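Local coordinates for RNA methyltransferase, TrmH family (Porphyromonas gingivalis, PDB 2I6D), which probably binds RNA and methylates it, as a knotted methyltransferase of the TrmH family within the SPOUT superfamily, at residues G181-G186 against E215-I220; D109-P114 against G118-T123. All blocks are in the same frame, centred on the assembly; numbering follows the deposited sequence. Where two conformers were deposited one is given.

Interaction 1 (G181-G186 against E215-I220); sequences GAFLDG and EVAAEI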
ATOM      1  N   GLY A 181     -11.159   7.010  14.246  1.00 31.78           N
ATOM      2  CA  GLY A 181     -10.449   8.040  13.482  1.00 31.64           C
ATOM      3  C   GLY A 181      -9.424   8.739  14.341  1.00 32.52           C
ATOM      4  O   GLY A 181      -9.665   8.991  15.533  1.00 32.38           O
ATOM      5  N   ALA A 182      -8.294   9.097  13.728  1.00 32.20           N
ATOM      6  CA  ALA A 182      -7.223   9.796  14.424  1.00 32.15           C
ATOM      7  C   ALA A 182      -7.411  11.310  14.257  1.00 33.03           C
ATOM      8  O   ALA A 182      -7.440  11.818  13.119  1.00 32.48           O
ATOM      9  CB  ALA A 182      -5.870   9.365  13.862  1.00 32.49           C
ATOM     10  N   PHE A 183      -7.597  12.003  15.380  1.00 32.09           N
ATOM     11  CA  PHE A 183      -7.886  13.439  15.379  1.00 33.75           C
ATOM     12  C   PHE A 183      -7.008  14.136  16.385  1.00 34.52           C
ATOM     13  O   PHE A 183      -6.417  13.487  17.246  1.00 34.23           O
ATOM     14  CB  PHE A 183      -9.336  13.690  15.766  1.00 33.86           C
ATOM     15  CG  PHE A 183     -10.325  13.232  14.724  1.00 35.64           C
ATOM     16  CD1 PHE A 183     -10.677  14.067  13.663  1.00 37.80           C
ATOM     17  CD2 PHE A 183     -10.905  11.974  14.808  1.00 35.92           C
ATOM     18  CE1 PHE A 183     -11.601  13.638  12.691  1.00 36.25           C
ATOM     19  CE2 PHE A 183     -11.817  11.539  13.858  1.00 35.77           C
ATOM     20  CZ  PHE A 183     -12.180  12.388  12.803  1.00 36.20           C
ATOM     21  N   LEU A 184      -6.916  15.454  16.279  1.00 35.43           N
ATOM     22  CA  LEU A 184      -6.146  16.222  17.245  1.00 36.31           C
ATOM     23  C   LEU A 184      -6.926  16.439  18.538  1.00 36.92           C
ATOM     24  O   LEU A 184      -6.351  16.748  19.584  1.00 36.81           O
ATOM     25  CB  LEU A 184      -5.707  17.550  16.627  1.00 37.32           C
ATOM     26  CG  LEU A 184      -4.694  17.403  15.482  1.00 38.29           C
ATOM     27  CD1 LEU A 184      -4.315  18.772  14.894  1.00 39.52           C
ATOM     28  CD2 LEU A 184      -3.433  16.626  15.934  1.00 39.32           C
ATOM     29  N   ASP A 185      -8.241  16.305  18.433  1.00 37.68           N
ATOM     30  CA  ASP A 185      -9.159  16.382  19.572  0.50 38.35           C
ATOM     31  C   ASP A 185      -9.963  15.086  19.590  1.00 38.32           C
ATOM     32  O   ASP A 185     -10.586  14.721  18.580  1.00 39.18           O
ATOM     33  CB  ASP A 185     -10.113  17.577  19.415  0.50 38.88           C
ATOM     34  CG  ASP A 185     -11.206  17.620  20.490  0.50 40.76           C
ATOM     35  OD1 ASP A 185     -11.791  16.557  20.803  0.50 43.59           O
ATOM     36  OD2 ASP A 185     -11.500  18.723  21.010  0.50 42.59           O
ATOM     37  N   GLY A 186      -9.963  14.389  20.718  1.00 37.09           N
ATOM     38  CA  GLY A 186     -10.685  13.129  20.822  1.00 35.92           C
ATOM     39  C   GLY A 186     -10.296  12.427  22.103  1.00 35.56           C
ATOM     40  O   GLY A 186      -9.616  12.996  22.945  1.00 35.34           O
ATOM     41  N   GLU A 215     -16.655  15.213   5.736  1.00 29.35           N
ATOM     42  CA  GLU A 215     -17.672  14.222   5.333  0.50 29.21           C
ATOM     43  C   GLU A 215     -17.308  12.832   5.832  1.00 29.13           C
ATOM     44  O   GLU A 215     -18.193  12.045   6.190  1.00 29.02           O
ATOM     45  CB  GLU A 215     -17.926  14.188   3.810  0.50 29.07           C
ATOM     46  CG  GLU A 215     -19.303  13.548   3.432  0.50 28.68           C
ATOM     47  CD  GLU A 215     -19.517  13.294   1.937  0.50 28.43           C
ATOM     48  OE1 GLU A 215     -20.654  12.937   1.550  0.50 25.37           O
ATOM     49  OE2 GLU A 215     -18.562  13.420   1.151  0.50 28.73           O
ATOM     50  N   VAL A 216     -16.019  12.523   5.843  1.00 29.29           N
ATOM     51  CA  VAL A 216     -15.531  11.267   6.402  1.00 29.23           C
ATOM     52  C   VAL A 216     -15.619  11.269   7.938  1.00 30.78           C
ATOM     53  O   VAL A 216     -16.016  10.261   8.550  1.00 31.20           O
ATOM     54  CB  VAL A 216     -14.078  10.965   5.913  1.00 30.42           C
ATOM     55  CG1 VAL A 216     -13.476   9.702   6.606  1.00 30.29           C
ATOM     56  CG2 VAL A 216     -14.086  10.727   4.397  1.00 28.79           C
ATOM     57  N   ALA A 217     -15.258  12.395   8.555  1.00 31.22           N
ATOM     58  CA  ALA A 217     -15.322  12.530  10.007  1.00 31.92           C
ATOM     59  C   ALA A 217     -16.758  12.280  10.507  1.00 32.73           C
ATOM     60  O   ALA A 217     -16.947  11.707  11.584  1.00 33.55           O
ATOM     61  CB  ALA A 217     -14.811  13.908  10.457  1.00 32.28           C
ATOM     62  N   ALA A 218     -17.758  12.676   9.720  1.00 31.72           N
ATOM     63  CA  ALA A 218     -19.148  12.427  10.094  1.00 32.53           C
ATOM     64  C   ALA A 218     -19.503  10.938  10.224  1.00 32.42           C
ATOM     65  O   ALA A 218     -20.457  10.593  10.907  1.00 32.85           O
ATOM     66  CB  ALA A 218     -20.126  13.139   9.136  1.00 32.20           C
ATOM     67  N   GLU A 219     -18.729  10.056   9.605  1.00 32.05           N
ATOM     68  CA  GLU A 219     -18.990   8.625   9.679  1.00 31.94           C
ATOM     69  C   GLU A 219     -18.222   7.912  10.795  1.00 32.36           C
ATOM     70  O   GLU A 219     -18.358   6.692  10.955  1.00 33.45           O
ATOM     71  CB  GLU A 219     -18.635   7.963   8.343  1.00 32.45           C
ATOM     72  CG  GLU A 219     -19.465   8.454   7.167  1.00 31.91           C
ATOM     73  CD  GLU A 219     -20.972   8.194   7.320  1.00 35.65           C
ATOM     74  OE1 GLU A 219     -21.395   7.259   8.043  1.00 36.26           O
ATOM     75  OE2 GLU A 219     -21.737   8.944   6.707  1.00 33.27           O
ATOM     76  N   ILE A 220     -17.387   8.654  11.513  1.00 31.20           N
ATOM     77  CA  ILE A 220     -16.525   8.093  12.550  1.00 30.76           C
ATOM     78  C   ILE A 220     -17.318   7.869  13.824  1.00 30.45           C
ATOM     79  O   ILE A 220     -18.054   8.769  14.261  1.00 29.80           O
ATOM     80  CB  ILE A 220     -15.400   9.082  12.913  1.00 31.10           C
ATOM     81  CG1 ILE A 220     -14.589   9.515  11.676  1.00 34.04           C
ATOM     82  CG2 ILE A 220     -14.564   8.558  14.041  1.00 29.26           C
ATOM     83  CD1 ILE A 220     -13.755   8.489  11.004  1.00 30.38           C
TER
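Phe183 sets its ring carbon CG anti to its own carbonyl carbon (chi1 -69°), and Ile220 places CG1 in the same way (chi1 -55°), which brings the far end of the ring up to the isoleucine, the two side chains running antiparallel and each passing alongside the other. The meeting is edge-on. Phe183 CZ lies 3.9 Å from Ile220 CG1, close to the plane of the ring, and the same CZ is 3.8 Å from Ala217 CB, so one corner of the ring reaches both residues. Phenylalanine suits this place because its rigid apolar ring carries the contact from the backbone of 181-186 across to Ala217 and Ile220; the single methyl of Ala217 is small enough for the ring edge to come up against the turn. Ile220 CG2, the other branch, comes to 3.7 Å from Gly181 N. Gly181 has no side chain, so Ile220 CD1 can approach its CA to 4.2 Å, with the Phe183 ring edge close by. A type I turn from Ala217 to Ile220, with Ile220 N bonded to Ala217 O at 3.1 Å, brings both residues to the same ring corner. Arg223 makes a cation-pi contact with Phe183, and Ile212 touches both Phe183 and Ala217. Strand 179-182 lies between strands 201-206 and 222-225 of the parallel sheet, and Val216 of helix 214-217 packs on helix 165-174.

Interaction 2 (D109-P114 against G118-T123); sequences DGVQDP and GTILRT. With ACY (acetic acid), chain B.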
ATOM      1  N   ASP A 109      -7.366   8.401   4.276  1.00 31.99           N
ATOM      2  CA  ASP A 109      -8.246   9.429   3.653  1.00 32.39           C
ATOM      3  C   ASP A 109      -7.389  10.590   3.140  1.00 32.70           C
ATOM      4  O   ASP A 109      -7.025  11.464   3.933  1.00 32.96           O
ATOM      5  CB  ASP A 109      -9.239   9.983   4.702  1.00 32.29           C
ATOM      6  CG  ASP A 109     -10.151  11.081   4.154  1.00 33.71           C
ATOM      7  OD1 ASP A 109     -10.414  11.102   2.933  1.00 34.29           O
ATOM      8  OD2 ASP A 109     -10.651  11.920   4.955  1.00 33.70           O
ATOM      9  N   GLY A 110      -7.072  10.610   1.846  1.00 32.24           N
ATOM     10  CA  GLY A 110      -6.320  11.730   1.260  1.00 31.55           C
ATOM     11  C   GLY A 110      -4.870  11.801   1.719  1.00 30.52           C
ATOM     12  O   GLY A 110      -4.303  12.889   1.862  1.00 30.39           O
ATOM     13  N   VAL A 111      -4.255  10.635   1.919  1.00 30.52           N
ATOM     14  CA  VAL A 111      -2.841  10.549   2.287  1.00 30.23           C
ATOM     15  C   VAL A 111      -2.081  10.503   0.956  1.00 30.70           C
ATOM     16  O   VAL A 111      -1.887   9.433   0.348  1.00 29.62           O
ATOM     17  CB  VAL A 111      -2.546   9.327   3.168  1.00 30.19           C
ATOM     18  CG1 VAL A 111      -1.029   9.224   3.466  1.00 30.01           C
ATOM     19  CG2 VAL A 111      -3.301   9.445   4.485  1.00 30.18           C
ATOM     20  N   GLN A 112      -1.703  11.690   0.489  1.00 30.76           N
ATOM     21  CA  GLN A 112      -1.209  11.860  -0.878  1.00 31.17           C
ATOM     22  C   GLN A 112       0.251  11.487  -1.026  1.00 30.85           C
ATOM     23  O   GLN A 112       0.685  11.104  -2.100  1.00 30.11           O
ATOM     24  CB  GLN A 112      -1.432  13.290  -1.378  1.00 32.69           C
ATOM     25  CG  GLN A 112      -2.770  13.840  -0.954  1.00 36.22           C
ATOM     26  CD  GLN A 112      -3.328  14.865  -1.901  1.00 41.78           C
ATOM     27  OE1 GLN A 112      -2.588  15.680  -2.470  1.00 42.27           O
ATOM     28  NE2 GLN A 112      -4.649  14.829  -2.089  1.00 41.50           N
ATOM     29  N   ASP A 113       1.019  11.604   0.041  1.00 31.14           N
ATOM     30  CA  ASP A 113       2.455  11.441  -0.088  1.00 31.45           C
ATOM     31  C   ASP A 113       2.842   9.969  -0.267  1.00 31.74           C
ATOM     32  O   ASP A 113       2.529   9.140   0.576  1.00 31.19           O
ATOM     33  CB  ASP A 113       3.174  12.034   1.119  1.00 31.76           C
ATOM     34  CG  ASP A 113       4.687  11.931   0.989  1.00 32.46           C
ATOM     35  OD1 ASP A 113       5.257  12.664   0.181  1.00 33.65           O
ATOM     36  OD2 ASP A 113       5.294  11.092   1.675  1.00 34.55           O
ATOM     37  N   PRO A 114       3.515   9.648  -1.386  1.00 32.14           N
ATOM     38  CA  PRO A 114       3.990   8.286  -1.650  1.00 32.22           C
ATOM     39  C   PRO A 114       4.881   7.737  -0.543  1.00 32.43           C
ATOM     40  O   PRO A 114       4.751   6.568  -0.181  1.00 32.33           O
ATOM     41  CB  PRO A 114       4.772   8.435  -2.974  1.00 31.80           C
ATOM     42  CG  PRO A 114       4.213   9.636  -3.601  1.00 32.56           C
ATOM     43  CD  PRO A 114       3.812  10.561  -2.505  1.00 31.87           C
ATOM     44  N   GLY A 118       3.959   4.335   1.622  1.00 31.66           N
ATOM     45  CA  GLY A 118       4.914   3.229   1.717  1.00 31.20           C
ATOM     46  C   GLY A 118       5.251   2.883   3.155  1.00 32.11           C
ATOM     47  O   GLY A 118       5.322   1.702   3.525  1.00 31.41           O
ATOM     48  N   THR A 119       5.542   3.909   3.947  1.00 31.11           N
ATOM     49  CA  THR A 119       5.854   3.692   5.355  1.00 31.37           C
ATOM     50  C   THR A 119       4.675   3.024   6.067  1.00 30.93           C
ATOM     51  O   THR A 119       4.875   2.126   6.895  1.00 30.61           O
ATOM     52  CB  THR A 119       6.259   5.001   6.044  1.00 30.46           C
ATOM     53  OG1 THR A 119       7.407   5.536   5.363  1.00 32.67           O
ATOM     54  CG2 THR A 119       6.608   4.766   7.516  1.00 30.45           C
ATOM     55  N   ILE A 120       3.468   3.503   5.790  1.00 31.37           N
ATOM     56  CA  ILE A 120       2.248   2.942   6.382  1.00 31.67           C
ATOM     57  C   ILE A 120       2.079   1.482   5.983  1.00 32.02           C
ATOM     58  O   ILE A 120       1.754   0.652   6.836  1.00 32.41           O
ATOM     59  CB  ILE A 120       0.991   3.785   6.060  1.00 31.68           C
ATOM     60  CG1 ILE A 120       1.034   5.045   6.922  1.00 31.95           C
ATOM     61  CG2 ILE A 120      -0.310   2.990   6.357  1.00 31.08           C
ATOM     62  CD1 ILE A 120       0.171   6.213   6.341  1.00 32.59           C
ATOM     63  N   LEU A 121       2.285   1.173   4.699  1.00 31.41           N
ATOM     64  CA  LEU A 121       2.232  -0.227   4.263  1.00 31.02           C
ATOM     65  C   LEU A 121       3.210  -1.118   5.040  1.00 30.97           C
ATOM     66  O   LEU A 121       2.883  -2.253   5.379  1.00 29.55           O
ATOM     67  CB  LEU A 121       2.480  -0.365   2.752  1.00 31.62           C
ATOM     68  CG  LEU A 121       1.375   0.174   1.831  1.00 32.66           C
ATOM     69  CD1 LEU A 121       1.841   0.048   0.367  1.00 34.39           C
ATOM     70  CD2 LEU A 121       0.057  -0.602   2.057  1.00 35.39           C
ATOM     71  N   ARG A 122       4.445  -0.639   5.241  1.00 30.33           N
ATOM     72  CA  ARG A 122       5.442  -1.408   5.996  1.00 30.35           C
ATOM     73  C   ARG A 122       5.025  -1.594   7.451  1.00 30.90           C
ATOM     74  O   ARG A 122       5.226  -2.677   8.036  1.00 29.63           O
ATOM     75  CB  ARG A 122       6.821  -0.750   5.920  1.00 29.62           C
ATOM     76  CG  ARG A 122       7.358  -0.708   4.496  1.00 30.44           C
ATOM     77  CD  ARG A 122       8.719  -0.025   4.386  1.00 32.52           C
ATOM     78  NE  ARG A 122       9.586  -0.473   5.462  1.00 39.44           N
ATOM     79  CZ  ARG A 122      10.831  -0.056   5.672  1.00 43.10           C
ATOM     80  NH1 ARG A 122      11.407   0.827   4.857  1.00 45.15           N
ATOM     81  NH2 ARG A 122      11.500  -0.534   6.709  1.00 43.72           N
ATOM     82  N   THR A 123       4.463  -0.547   8.045  1.00 30.81           N
ATOM     83  CA  THR A 123       3.938  -0.635   9.411  1.00 32.93           C
ATOM     84  C   THR A 123       2.785  -1.637   9.508  1.00 33.57           C
ATOM     85  O   THR A 123       2.762  -2.467  10.406  1.00 33.83           O
ATOM     86  CB  THR A 123       3.451   0.745   9.902  1.00 32.98           C
ATOM     87  OG1 THR A 123       4.595   1.556  10.178  1.00 32.21           O
ATOM     88  CG2 THR A 123       2.587   0.611  11.192  1.00 36.02           C
TER
HETATM   89  C   ACY B 301       0.085  13.190   3.581  1.00 38.64           C
HETATM   90  O   ACY B 301       0.557  12.212   3.042  1.00 36.60           O
HETATM   91  OXT ACY B 301       0.394  13.631   4.749  1.00 41.03           O
HETATM   92  CH3 ACY B 301      -0.945  13.855   2.732  1.00 38.75           C
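Val111 and Ile120 meet where a strand of the parallel SPOUT sheet gives way to a helix: residues 109-114 are the beta-to-alpha connection, and 118-123 belong to helix 114-127. The CB of Val111 points toward the helix and divides into two methyls. CG1, anti to the backbone N (chi1 177°), is the branch that meets Ile120, coming within 4.3 Å of Ile120 CD1. The same Val111 CG1 lies 3.4 Å from ACY O of an acetic acid molecule, and the side chain also packs on Val117 and on Val242 of helix 242-255. A beta-branched valine suits the place, being short, apolar and stiff, while the longer isoleucine reaches out from the helix to meet it. Ile120 also packs on Ala243 and Thr246 of helix 242-255, which helps bury the contact. Asp113 is the N-cap, its OD2 accepting a bond from Asn116 N, and Pro114 suits the first turn, where a backbone N-H is not needed. The acetic acid is probably from the crystallisation liquor; ACY O accepts a bond from Asp113 N at 3.1 Å, and the molecule is also bonded to Asn116 ND2. The first helical turn closes with Gly118 N bonded to Pro114 O at 3.0 Å.

Overall arrangement
Following the chain from the N terminus, strand 104-109 leads into interaction 2, which closes a very short loop: only three residues separate its segments, all in helix 114-127. The chain then passes through strands 131-134 and 158-161 and helix 165-174 before strand 179-182 opens interaction 1. That contact closes a longer loop of 28 residues, including strand 201-206, at residues 215-220. The two loops run in series, neither nesting nor crossing. Interaction 2 joins the loop after strand 104-109, and the first residue of helix 114-127, to the helix one turn on; interaction 1 ties the C-terminal end of strand 179-182 and the residues after it to helix 214-217 and the turn that follows. Their centres are 18 Å apart, yet they touch where Val216 CG2 packs 3.7 Å from Asp109 OD2.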